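Local coordinates for tyrosine aminotransferase (Leishmania infantum, PDB 4IX8), which probably catalyses the pyridoxal phosphate-dependent transfer of the amino group of tyrosine to 2-oxoglutarate, at residues 151-156 with 245-250; 214-219 with 263-268; 345-350 with 371-376. One frame throughout, in Å; residues are numbered along the deposited sequence.

Contact 1. Residues 151-156 with 245-250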
ATOM      1  N   VAL A 151       0.491   0.404   9.367  1.00 31.50           N
ATOM      2  CA  VAL A 151       0.713   1.833   9.206  1.00 26.16           C
ATOM      3  C   VAL A 151      -0.437   2.639   9.768  1.00 24.79           C
ATOM      4  O   VAL A 151      -0.227   3.570  10.536  1.00 27.76           O
ATOM      5  CB  VAL A 151       0.890   2.204   7.728  1.00 32.27           C
ATOM      6  CG1 VAL A 151       0.913   3.758   7.546  1.00 24.42           C
ATOM      7  CG2 VAL A 151       2.165   1.577   7.213  1.00 25.06           C
ATOM      8  N   LEU A 152      -1.658   2.303   9.352  1.00 27.63           N
ATOM      9  CA  LEU A 152      -2.825   3.071   9.772  1.00 22.51           C
ATOM     10  C   LEU A 152      -3.021   2.996  11.277  1.00 26.61           C
ATOM     11  O   LEU A 152      -3.294   3.988  11.927  1.00 25.51           O
ATOM     12  CB  LEU A 152      -4.076   2.545   9.078  1.00 25.62           C
ATOM     13  CG  LEU A 152      -4.103   2.773   7.591  1.00 30.98           C
ATOM     14  CD1 LEU A 152      -5.211   1.945   6.995  1.00 34.69           C
ATOM     15  CD2 LEU A 152      -4.263   4.253   7.240  1.00 24.04           C
ATOM     16  N   ALA A 153      -2.860   1.816  11.851  1.00 21.96           N
ATOM     17  CA  ALA A 153      -3.061   1.676  13.285  1.00 28.03           C
ATOM     18  C   ALA A 153      -2.083   2.558  14.070  1.00 31.27           C
ATOM     19  O   ALA A 153      -2.478   3.285  14.988  1.00 32.31           O
ATOM     20  CB  ALA A 153      -2.926   0.209  13.705  1.00 21.79           C
ATOM     21  N   LEU A 154      -0.801   2.490  13.727  1.00 27.96           N
ATOM     22  CA  LEU A 154       0.189   3.214  14.503  1.00 21.87           C
ATOM     23  C   LEU A 154       0.188   4.710  14.235  1.00 23.81           C
ATOM     24  O   LEU A 154       0.315   5.483  15.163  1.00 21.59           O
ATOM     25  CB  LEU A 154       1.563   2.655  14.213  1.00 25.56           C
ATOM     26  CG  LEU A 154       2.080   1.526  15.114  1.00 33.22           C
ATOM     27  CD1 LEU A 154       1.016   0.601  15.579  1.00 36.69           C
ATOM     28  CD2 LEU A 154       3.115   0.727  14.327  1.00 27.87           C
ATOM     29  N   THR A 155       0.083   5.137  12.978  1.00 24.11           N
ATOM     30  CA  THR A 155       0.265   6.556  12.689  1.00 26.25           C
ATOM     31  C   THR A 155      -1.027   7.347  12.966  1.00 25.77           C
ATOM     32  O   THR A 155      -1.023   8.559  12.947  1.00 31.55           O
ATOM     33  CB  THR A 155       0.735   6.779  11.227  1.00 25.90           C
ATOM     34  OG1 THR A 155      -0.249   6.321  10.311  1.00 26.95           O
ATOM     35  CG2 THR A 155       1.992   6.043  10.979  1.00 30.62           C
ATOM     36  N   ALA A 156      -2.133   6.654  13.192  1.00 27.58           N
ATOM     37  CA  ALA A 156      -3.382   7.295  13.606  1.00 23.64           C
ATOM     38  C   ALA A 156      -3.402   7.403  15.131  1.00 30.64           C
ATOM     39  O   ALA A 156      -4.164   8.178  15.683  1.00 30.30           O
ATOM     40  CB  ALA A 156      -4.607   6.500  13.086  1.00 23.38           C
ATOM     41  N   PRO A 245      -4.390   0.466  24.658  1.00 23.73           N
ATOM     42  CA  PRO A 245      -5.069  -0.427  23.718  1.00 23.85           C
ATOM     43  C   PRO A 245      -4.184  -1.588  23.290  1.00 28.65           C
ATOM     44  O   PRO A 245      -2.964  -1.475  23.343  1.00 23.98           O
ATOM     45  CB  PRO A 245      -5.365   0.472  22.526  1.00 23.45           C
ATOM     46  CG  PRO A 245      -4.289   1.504  22.592  1.00 23.80           C
ATOM     47  CD  PRO A 245      -4.111   1.772  24.057  1.00 26.53           C
ATOM     48  N   LEU A 246      -4.814  -2.686  22.899  1.00 24.21           N
ATOM     49  CA  LEU A 246      -4.128  -3.878  22.477  1.00 23.98           C
ATOM     50  C   LEU A 246      -4.268  -4.084  20.991  1.00 23.70           C
ATOM     51  O   LEU A 246      -5.395  -4.178  20.479  1.00 26.35           O
ATOM     52  CB  LEU A 246      -4.697  -5.078  23.234  1.00 25.39           C
ATOM     53  CG  LEU A 246      -4.177  -6.475  22.891  1.00 25.17           C
ATOM     54  CD1 LEU A 246      -2.682  -6.580  23.112  1.00 32.78           C
ATOM     55  CD2 LEU A 246      -4.892  -7.564  23.748  1.00 28.10           C
ATOM     56  N   ILE A 247      -3.131  -4.168  20.294  1.00 23.59           N
ATOM     57  CA  ILE A 247      -3.110  -4.457  18.860  1.00 22.99           C
ATOM     58  C   ILE A 247      -2.630  -5.900  18.671  1.00 23.36           C
ATOM     59  O   ILE A 247      -1.561  -6.250  19.132  1.00 26.34           O
ATOM     60  CB  ILE A 247      -2.172  -3.508  18.093  1.00 22.31           C
ATOM     61  CG1 ILE A 247      -2.570  -2.054  18.346  1.00 26.21           C
ATOM     62  CG2 ILE A 247      -2.151  -3.849  16.621  1.00 22.31           C
ATOM     63  CD1 ILE A 247      -1.610  -1.051  17.789  1.00 24.92           C
ATOM     64  N   SER A 248      -3.422  -6.719  17.994  1.00 23.88           N
ATOM     65  CA  SER A 248      -3.146  -8.136  17.872  1.00 27.96           C
ATOM     66  C   SER A 248      -3.117  -8.536  16.434  1.00 25.43           C
ATOM     67  O   SER A 248      -4.143  -8.477  15.753  1.00 32.23           O
ATOM     68  CB  SER A 248      -4.207  -8.936  18.598  1.00 30.19           C
ATOM     69  OG  SER A 248      -3.932 -10.309  18.560  1.00 31.78           O
ATOM     70  N   ASP A 249      -1.942  -8.956  15.974  1.00 30.88           N
ATOM     71  CA  ASP A 249      -1.763  -9.434  14.605  1.00 28.10           C
ATOM     72  C   ASP A 249      -2.147 -10.913  14.527  1.00 25.52           C
ATOM     73  O   ASP A 249      -1.384 -11.775  14.919  1.00 25.92           O
ATOM     74  CB  ASP A 249      -0.333  -9.219  14.161  1.00 28.60           C
ATOM     75  CG  ASP A 249      -0.142  -9.437  12.674  1.00 34.11           C
ATOM     76  OD1 ASP A 249      -0.887 -10.269  12.092  1.00 25.57           O
ATOM     77  OD2 ASP A 249       0.785  -8.804  12.108  1.00 26.98           O
ATOM     78  N   GLU A 250      -3.353 -11.169  14.033  1.00 29.64           N
ATOM     79  CA  GLU A 250      -3.938 -12.492  14.047  1.00 33.21           C
ATOM     80  C   GLU A 250      -4.086 -12.994  12.621  1.00 29.81           C
ATOM     81  O   GLU A 250      -5.031 -13.706  12.246  1.00 29.16           O
ATOM     82  CB  GLU A 250      -5.270 -12.435  14.820  1.00 34.25           C
ATOM     83  CG  GLU A 250      -5.001 -12.053  16.307  1.00 36.23           C
ATOM     84  CD  GLU A 250      -6.240 -12.102  17.201  1.00 36.01           C
ATOM     85  OE1 GLU A 250      -7.340 -12.423  16.697  1.00 28.76           O
ATOM     86  OE2 GLU A 250      -6.077 -11.867  18.424  1.00 37.30           O
TER
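Leu-154 and Ala-153, on helix 145-157, meet Ile-247 of the strand 246-249, a packing of helix on sheet in the large, cofactor-bearing domain of an aminotransferase. The mostly parallel sheet of this domain offers one face to the helix, and a single isoleucine bridges the separation, with the CA atoms of Ala-153 and Ile-247 standing 8.3 Å apart. The tight part is narrow. Ile-247 has CG1 anti to its carbonyl carbon (chi1 -56°) and then runs out extended, which carries CD1 to 3.8 Å from CD1 of Leu-154, the two side chains crossing at a slant. The looser part lies beside it: CB of Ala-153 points at the strand but stays 4.5 Å from CD1 of Ile-247, a bare van der Waals approach. From the adjacent strand 274-279, Leu-275 packs on Ala-153 and Leu-277 on Ile-247; the contact is buried and apolar. Elsewhere the helix packs on helix 304-313, and part of it faces the second subunit. There Val-151, only partly exposed, packs on Leu-316 of that subunit, and the carbonyl of Thr-155 takes a hydrogen bond from its Ser-43. Thr-155 also turns its hydroxyl back on its own helix: OG1 donates to Val-151 O at 2.8 Å from 43° out of the carbonyl plane, on an oxygen that already accepts a hydrogen bond from the amide N of Thr-155.

Contact 2. Residues 214-219 with 263-268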
ATOM      1  N   PHE A 214       0.123  -1.759  23.148  1.00 22.42           N
ATOM      2  CA  PHE A 214       0.785  -3.032  23.370  1.00 27.39           C
ATOM      3  C   PHE A 214       0.501  -3.889  22.143  1.00 28.09           C
ATOM      4  O   PHE A 214      -0.652  -4.132  21.836  1.00 27.17           O
ATOM      5  CB  PHE A 214       0.244  -3.702  24.607  1.00 26.03           C
ATOM      6  CG  PHE A 214       1.078  -4.830  25.110  1.00 27.09           C
ATOM      7  CD1 PHE A 214       0.811  -6.125  24.726  1.00 26.09           C
ATOM      8  CD2 PHE A 214       2.090  -4.608  26.013  1.00 27.36           C
ATOM      9  CE1 PHE A 214       1.582  -7.188  25.204  1.00 26.59           C
ATOM     10  CE2 PHE A 214       2.843  -5.652  26.499  1.00 25.03           C
ATOM     11  CZ  PHE A 214       2.584  -6.948  26.096  1.00 30.37           C
ATOM     12  N   VAL A 215       1.539  -4.312  21.434  1.00 22.60           N
ATOM     13  CA  VAL A 215       1.370  -5.115  20.241  1.00 26.28           C
ATOM     14  C   VAL A 215       1.680  -6.584  20.525  1.00 29.47           C
ATOM     15  O   VAL A 215       2.729  -6.882  21.100  1.00 23.59           O
ATOM     16  CB  VAL A 215       2.285  -4.674  19.105  1.00 25.88           C
ATOM     17  CG1 VAL A 215       2.105  -5.606  17.929  1.00 24.17           C
ATOM     18  CG2 VAL A 215       2.015  -3.227  18.689  1.00 28.64           C
ATOM     19  N   ILE A 216       0.773  -7.490  20.129  1.00 26.53           N
ATOM     20  CA  ILE A 216       1.095  -8.900  20.113  1.00 24.39           C
ATOM     21  C   ILE A 216       0.918  -9.456  18.717  1.00 24.45           C
ATOM     22  O   ILE A 216       0.203  -8.875  17.880  1.00 24.75           O
ATOM     23  CB  ILE A 216       0.258  -9.736  21.097  1.00 30.44           C
ATOM     24  CG1 ILE A 216      -1.203  -9.716  20.730  1.00 32.12           C
ATOM     25  CG2 ILE A 216       0.506  -9.284  22.542  1.00 25.32           C
ATOM     26  CD1 ILE A 216      -2.038 -10.647  21.576  1.00 30.20           C
ATOM     27  N   ILE A 217       1.652 -10.537  18.450  1.00 25.01           N
ATOM     28  CA  ILE A 217       1.506 -11.316  17.246  1.00 27.99           C
ATOM     29  C   ILE A 217       1.133 -12.738  17.630  1.00 30.14           C
ATOM     30  O   ILE A 217       1.916 -13.445  18.230  1.00 28.30           O
ATOM     31  CB  ILE A 217       2.790 -11.316  16.389  1.00 27.73           C
ATOM     32  CG1 ILE A 217       3.282  -9.877  16.117  1.00 24.48           C
ATOM     33  CG2 ILE A 217       2.496 -12.015  15.081  1.00 27.28           C
ATOM     34  CD1 ILE A 217       4.598  -9.786  15.372  1.00 24.98           C
ATOM     35  N   ASN A 218      -0.063 -13.153  17.270  1.00 31.38           N
ATOM     36  CA  ASN A 218      -0.561 -14.434  17.702  1.00 28.73           C
ATOM     37  C   ASN A 218      -1.566 -15.032  16.716  1.00 31.95           C
ATOM     38  O   ASN A 218      -2.632 -14.499  16.554  1.00 34.39           O
ATOM     39  CB  ASN A 218      -1.224 -14.307  19.053  1.00 30.04           C
ATOM     40  CG  ASN A 218      -1.754 -15.646  19.535  1.00 33.70           C
ATOM     41  OD1 ASN A 218      -0.997 -16.590  19.702  1.00 31.94           O
ATOM     42  ND2 ASN A 218      -3.052 -15.740  19.714  1.00 32.55           N
ATOM     43  N   PRO A 219      -1.241 -16.152  16.073  1.00 30.19           N
ATOM     44  CA  PRO A 219      -0.009 -16.918  16.202  1.00 29.57           C
ATOM     45  C   PRO A 219       1.182 -16.148  15.699  1.00 32.81           C
ATOM     46  O   PRO A 219       0.997 -15.243  14.878  1.00 37.15           O
ATOM     47  CB  PRO A 219      -0.276 -18.163  15.343  1.00 34.62           C
ATOM     48  CG  PRO A 219      -1.769 -18.302  15.303  1.00 33.51           C
ATOM     49  CD  PRO A 219      -2.261 -16.864  15.290  1.00 35.33           C
ATOM     50  N   THR A 263      -7.035 -18.660  20.041  1.00 39.22           N
ATOM     51  CA  THR A 263      -7.750 -17.713  20.903  1.00 42.52           C
ATOM     52  C   THR A 263      -7.552 -16.294  20.390  1.00 38.19           C
ATOM     53  O   THR A 263      -6.487 -15.693  20.583  1.00 36.93           O
ATOM     54  CB  THR A 263      -7.250 -17.784  22.384  1.00 37.49           C
ATOM     55  OG1 THR A 263      -7.358 -19.125  22.897  1.00 39.38           O
ATOM     56  CG2 THR A 263      -8.075 -16.894  23.265  1.00 39.26           C
ATOM     57  N   SER A 264      -8.602 -15.724  19.796  1.00 42.11           N
ATOM     58  CA  SER A 264      -8.558 -14.343  19.311  1.00 31.34           C
ATOM     59  C   SER A 264      -8.809 -13.371  20.460  1.00 33.26           C
ATOM     60  O   SER A 264      -9.544 -13.689  21.378  1.00 37.75           O
ATOM     61  CB  SER A 264      -9.608 -14.140  18.206  1.00 34.41           C
ATOM     62  OG  SER A 264      -9.689 -12.770  17.778  1.00 30.70           O
ATOM     63  N   VAL A 265      -8.196 -12.191  20.431  1.00 34.97           N
ATOM     64  CA  VAL A 265      -8.436 -11.214  21.495  1.00 32.87           C
ATOM     65  C   VAL A 265      -9.885 -10.778  21.448  1.00 35.25           C
ATOM     66  O   VAL A 265     -10.397 -10.156  22.382  1.00 41.37           O
ATOM     67  CB  VAL A 265      -7.476  -9.982  21.417  1.00 29.22           C
ATOM     68  CG1 VAL A 265      -6.055 -10.429  21.598  1.00 31.31           C
ATOM     69  CG2 VAL A 265      -7.638  -9.226  20.119  1.00 27.54           C
ATOM     70  N   ALA A 266     -10.561 -11.116  20.361  1.00 35.83           N
ATOM     71  CA  ALA A 266     -11.991 -10.874  20.230  1.00 33.92           C
ATOM     72  C   ALA A 266     -12.851 -11.713  21.181  1.00 40.27           C
ATOM     73  O   ALA A 266     -13.983 -11.307  21.511  1.00 41.66           O
ATOM     74  CB  ALA A 266     -12.425 -11.150  18.820  1.00 36.93           C
ATOM     75  N   ASP A 267     -12.351 -12.888  21.578  1.00 33.93           N
ATOM     76  CA  ASP A 267     -13.175 -13.881  22.300  1.00 42.28           C
ATOM     77  C   ASP A 267     -13.168 -13.681  23.807  1.00 42.40           C
ATOM     78  O   ASP A 267     -12.997 -14.631  24.567  1.00 42.78           O
ATOM     79  CB  ASP A 267     -12.666 -15.295  21.984  1.00 48.69           C
ATOM     80  CG  ASP A 267     -13.621 -16.379  22.414  1.00 50.38           C
ATOM     81  OD1 ASP A 267     -14.835 -16.110  22.464  1.00 45.81           O
ATOM     82  OD2 ASP A 267     -13.138 -17.498  22.720  1.00 54.77           O
ATOM     83  N   PHE A 268     -13.408 -12.449  24.239  1.00 44.49           N
ATOM     84  CA  PHE A 268     -13.358 -12.104  25.655  1.00 40.45           C
ATOM     85  C   PHE A 268     -14.385 -11.067  25.987  1.00 42.44           C
ATOM     86  O   PHE A 268     -14.784 -10.268  25.147  1.00 38.06           O
ATOM     87  CB  PHE A 268     -11.982 -11.567  26.042  1.00 34.60           C
ATOM     88  CG  PHE A 268     -10.908 -12.617  26.074  1.00 42.57           C
ATOM     89  CD1 PHE A 268     -10.640 -13.317  27.252  1.00 40.10           C
ATOM     90  CD2 PHE A 268     -10.168 -12.911  24.936  1.00 33.45           C
ATOM     91  CE1 PHE A 268      -9.653 -14.293  27.294  1.00 40.76           C
ATOM     92  CE2 PHE A 268      -9.171 -13.881  24.968  1.00 36.05           C
ATOM     93  CZ  PHE A 268      -8.919 -14.579  26.150  1.00 41.05           C
TER
HETATM   94  O   HOH W   1      -4.753 -13.821  19.940  1.00 25.74           O
HETATM   95  O   HOH W   2      -4.006 -18.554  20.369  1.00 35.64           O
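Asn-218 faces Thr-263 through a pair of waters, while two residues earlier Ile-216 touches Val-265 directly. The contact ties the C-terminal end of strand 211-217, in the large-domain sheet, to the loop between strands 246-249 and 274-279. The asparagine is worth following outward. Its CB points toward the loop, and CG stands anti to the backbone N (chi1 -180°), stretching the amide away from the strand. At the tip the two ends part company: OD1 accepts from the backbone N of Phe-227, whereas ND2 turns to the loop. Water 1 accepts from Asn-218 ND2 at 2.6 Å and donates in turn to Thr-263 O. Water 2 lies 3.0 Å from Asn-218 ND2 and accepts from it as well as from Thr-263 N. Asn-218 ND2 and Thr-263 O are themselves 3.5 Å apart, with no hydrogen bond between them. The apolar half is a direct contact: CD1 of Ile-216 lies 4.0 Å from CG1 of Val-265, the side chains running past one another in opposite senses. Val-265 sits in a type I turn from Ser-264 to Asp-267, whose far end is held by salt bridges of Asp-267 to Arg-229 and Arg-131. Both N-H groups of the buried amide are thus spent on water and its oxygen on Phe-227, which fixes the flip of the group and links the asparagine to both N and O of Thr-263 through water rather than by a direct hydrogen bond.

Contact 3. Residues 345-350 with 371-376; sequences TQLEAG and ASMFVM
Leu-347, from the long helix 337-355, reaches into the segment that leads to strand 374-379 and touches Met-373 and the backbone of Ser-372. The arrangement is a helix laid against the entry to a mixed sheet, the smaller of the two sheets of this aminotransferase fold, and the closest CA atoms, those of Leu-347 and Met-373, are 6.7 Å apart. Apolar packing comes first. The leucine carries its CG anti to the carbonyl carbon (chi1 -62°), which directs the branched end at the strand entry; CD2 then lies 3.9 Å from CG of Met-373, and the two side chains meet at an angle. Only the start of the methionine takes part, for the chain beyond CG leads away from the helix.

A second kind of contact is that of a methyl group with a carbonyl oxygen. CD1 of Leu-347 sits 3.7 Å from Ser-372 O, a van der Waals approach and no hydrogen bond. CB of Ser-372 points away from the helix, and Leu-347 meets the peptide oxygen.

Hydrogen bonds do not cross between the segments; each segment is instead bonded to other parts of the chain. Backbone bonds join Ser-372 to Met-255, Met-373 to Val-421 and Val-375 to Ala-419, the last binding the strand to its neighbour 416-420. On the helix, the OE2 atom of Glu-348 accepts from the backbone N of Asn-258.

The remaining contact, within the strand segment, sets an aliphatic carbon over a ring face. Phe-374 has its CB directed away from the helix, and its ring packs among Tyr-252, Arg-418 and Thr-420; one face of that ring is covered by CB of Met-373, which stands 4.1 Å above the plane of Phe-374, over the ring centre.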
ATOM      1  N   THR A 345      -1.493 -29.764   7.074  1.00 47.78           N
ATOM      2  CA  THR A 345      -0.852 -31.062   6.947  1.00 49.02           C
ATOM      3  C   THR A 345       0.566 -30.883   6.416  1.00 48.76           C
ATOM      4  O   THR A 345       1.500 -31.504   6.902  1.00 50.55           O
ATOM      5  CB  THR A 345      -1.673 -31.970   5.992  1.00 56.38           C
ATOM      6  OG1 THR A 345      -2.921 -32.292   6.614  1.00 54.69           O
ATOM      7  CG2 THR A 345      -0.922 -33.256   5.614  1.00 50.32           C
ATOM      8  N   GLN A 346       0.720 -29.998   5.437  1.00 45.94           N
ATOM      9  CA  GLN A 346       2.020 -29.721   4.836  1.00 46.05           C
ATOM     10  C   GLN A 346       2.985 -29.105   5.830  1.00 50.67           C
ATOM     11  O   GLN A 346       4.172 -29.464   5.865  1.00 52.47           O
ATOM     12  CB  GLN A 346       1.860 -28.754   3.674  1.00 52.37           C
ATOM     13  CG  GLN A 346       1.062 -29.270   2.550  1.00 65.99           C
ATOM     14  CD  GLN A 346       1.930 -30.048   1.646  1.00 72.37           C
ATOM     15  OE1 GLN A 346       2.809 -29.493   0.962  1.00 68.82           O
ATOM     16  NE2 GLN A 346       1.736 -31.355   1.655  1.00 81.35           N
ATOM     17  N   LEU A 347       2.443 -28.223   6.674  1.00 42.80           N
ATOM     18  CA  LEU A 347       3.247 -27.535   7.686  1.00 45.02           C
ATOM     19  C   LEU A 347       3.646 -28.491   8.816  1.00 47.95           C
ATOM     20  O   LEU A 347       4.766 -28.404   9.323  1.00 46.86           O
ATOM     21  CB  LEU A 347       2.482 -26.355   8.272  1.00 40.01           C
ATOM     22  CG  LEU A 347       2.103 -25.236   7.279  1.00 47.16           C
ATOM     23  CD1 LEU A 347       1.122 -24.266   7.935  1.00 46.27           C
ATOM     24  CD2 LEU A 347       3.311 -24.478   6.738  1.00 42.05           C
ATOM     25  N   GLU A 348       2.750 -29.393   9.223  1.00 43.75           N
ATOM     26  CA  GLU A 348       3.093 -30.357  10.266  1.00 44.96           C
ATOM     27  C   GLU A 348       4.260 -31.239   9.776  1.00 47.20           C
ATOM     28  O   GLU A 348       5.201 -31.492  10.495  1.00 51.50           O
ATOM     29  CB  GLU A 348       1.865 -31.204  10.610  1.00 50.14           C
ATOM     30  CG  GLU A 348       0.848 -30.456  11.451  1.00 50.97           C
ATOM     31  CD  GLU A 348      -0.530 -31.112  11.522  1.00 51.67           C
ATOM     32  OE1 GLU A 348      -0.768 -32.146  10.866  1.00 60.73           O
ATOM     33  OE2 GLU A 348      -1.400 -30.572  12.238  1.00 48.54           O
ATOM     34  N   ALA A 349       4.244 -31.605   8.500  1.00 47.19           N
ATOM     35  CA  ALA A 349       5.307 -32.454   7.951  1.00 53.72           C
ATOM     36  C   ALA A 349       6.600 -31.670   7.934  1.00 52.33           C
ATOM     37  O   ALA A 349       7.651 -32.226   8.187  1.00 51.93           O
ATOM     38  CB  ALA A 349       4.968 -32.985   6.548  1.00 49.86           C
ATOM     39  N   GLY A 350       6.542 -30.385   7.594  1.00 51.40           N
ATOM     40  CA  GLY A 350       7.769 -29.608   7.597  1.00 53.16           C
ATOM     41  C   GLY A 350       8.331 -29.498   8.999  1.00 49.93           C
ATOM     42  O   GLY A 350       9.539 -29.509   9.205  1.00 52.88           O
ATOM     43  N   ALA A 371       1.836 -23.347  15.148  1.00 35.82           N
ATOM     44  CA  ALA A 371       1.088 -22.495  14.225  1.00 36.01           C
ATOM     45  C   ALA A 371       2.003 -21.684  13.327  1.00 37.85           C
ATOM     46  O   ALA A 371       3.235 -21.723  13.467  1.00 34.09           O
ATOM     47  CB  ALA A 371       0.191 -21.558  14.993  1.00 41.20           C
ATOM     48  N   SER A 372       1.371 -20.909  12.438  1.00 42.10           N
ATOM     49  CA  SER A 372       2.080 -20.089  11.463  1.00 33.81           C
ATOM     50  C   SER A 372       2.969 -21.030  10.632  1.00 33.61           C
ATOM     51  O   SER A 372       2.672 -22.219  10.558  1.00 34.83           O
ATOM     52  CB  SER A 372       2.879 -18.997  12.145  1.00 38.51           C
ATOM     53  OG  SER A 372       3.492 -18.165  11.189  1.00 39.04           O
ATOM     54  N   MET A 373       4.028 -20.496  10.008  1.00 46.53           N
ATOM     55  CA  MET A 373       4.846 -21.209   8.986  1.00 46.62           C
ATOM     56  C   MET A 373       6.345 -21.253   9.279  1.00 34.77           C
ATOM     57  O   MET A 373       7.148 -21.573   8.398  1.00 43.50           O
ATOM     58  CB  MET A 373       4.689 -20.541   7.611  1.00 53.27           C
ATOM     59  CG  MET A 373       3.298 -20.542   7.003  1.00 62.49           C
ATOM     60  SD  MET A 373       3.059 -19.203   5.786  1.00 55.28           S
ATOM     61  CE  MET A 373       4.692 -18.963   5.081  1.00 67.06           C
ATOM     62  N   PHE A 374       6.725 -20.903  10.497  1.00 42.53           N
ATOM     63  CA  PHE A 374       8.128 -20.672  10.819  1.00 37.47           C
ATOM     64  C   PHE A 374       8.563 -21.400  12.067  1.00 41.31           C
ATOM     65  O   PHE A 374       7.752 -21.729  12.923  1.00 39.89           O
ATOM     66  CB  PHE A 374       8.380 -19.182  11.023  1.00 46.06           C
ATOM     67  CG  PHE A 374       7.855 -18.310   9.904  1.00 44.29           C
ATOM     68  CD1 PHE A 374       8.579 -18.151   8.733  1.00 37.58           C
ATOM     69  CD2 PHE A 374       6.640 -17.676  10.018  1.00 31.33           C
ATOM     70  CE1 PHE A 374       8.101 -17.369   7.729  1.00 35.96           C
ATOM     71  CE2 PHE A 374       6.171 -16.875   9.004  1.00 40.61           C
ATOM     72  CZ  PHE A 374       6.903 -16.720   7.873  1.00 40.46           C
ATOM     73  N   VAL A 375       9.860 -21.616  12.179  1.00 38.64           N
ATOM     74  CA  VAL A 375      10.414 -22.142  13.391  1.00 36.90           C
ATOM     75  C   VAL A 375      11.616 -21.291  13.773  1.00 41.29           C
ATOM     76  O   VAL A 375      12.252 -20.687  12.906  1.00 37.95           O
ATOM     77  CB  VAL A 375      10.775 -23.637  13.207  1.00 44.41           C
ATOM     78  CG1 VAL A 375      11.998 -23.819  12.319  1.00 44.39           C
ATOM     79  CG2 VAL A 375      10.965 -24.285  14.538  1.00 52.92           C
ATOM     80  N   MET A 376      11.861 -21.167  15.075  1.00 44.54           N
ATOM     81  CA  MET A 376      13.031 -20.468  15.577  1.00 36.83           C
ATOM     82  C   MET A 376      13.998 -21.467  16.210  1.00 39.84           C
ATOM     83  O   MET A 376      13.676 -22.133  17.200  1.00 43.07           O
ATOM     84  CB  MET A 376      12.627 -19.406  16.586  1.00 35.55           C
ATOM     85  CG  MET A 376      12.097 -18.131  15.970  1.00 43.03           C
ATOM     86  SD  MET A 376      13.354 -17.161  15.105  1.00 41.12           S
ATOM     87  CE  MET A 376      13.878 -16.060  16.419  1.00 39.53           C
TER

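Contacts 1 and 2 share one sheet: their centres are about 12 Å apart, strands 246-249 and 211-217 are neighbours, and Ile-247 O lies 2.8 Å from Ile-216 N, probably as a hydrogen bond. A second probable bond ties Glu-250 OE1 to Ser-264 OG at 2.6 Å. Contact 3 belongs to the other sheet, its centre about 20 Å from that of contact 2 and about 26 Å from that of contact 1, yet Pro-219 CB packs on Ala-371 CB at 3.4 Å. The cofactor adjoins contact 1, where Asp-249 OD2 is hydrogen-bonded to Tyr-174 OH and lies close to N1 of the pyridoxal phosphate-modified lysine at position 282.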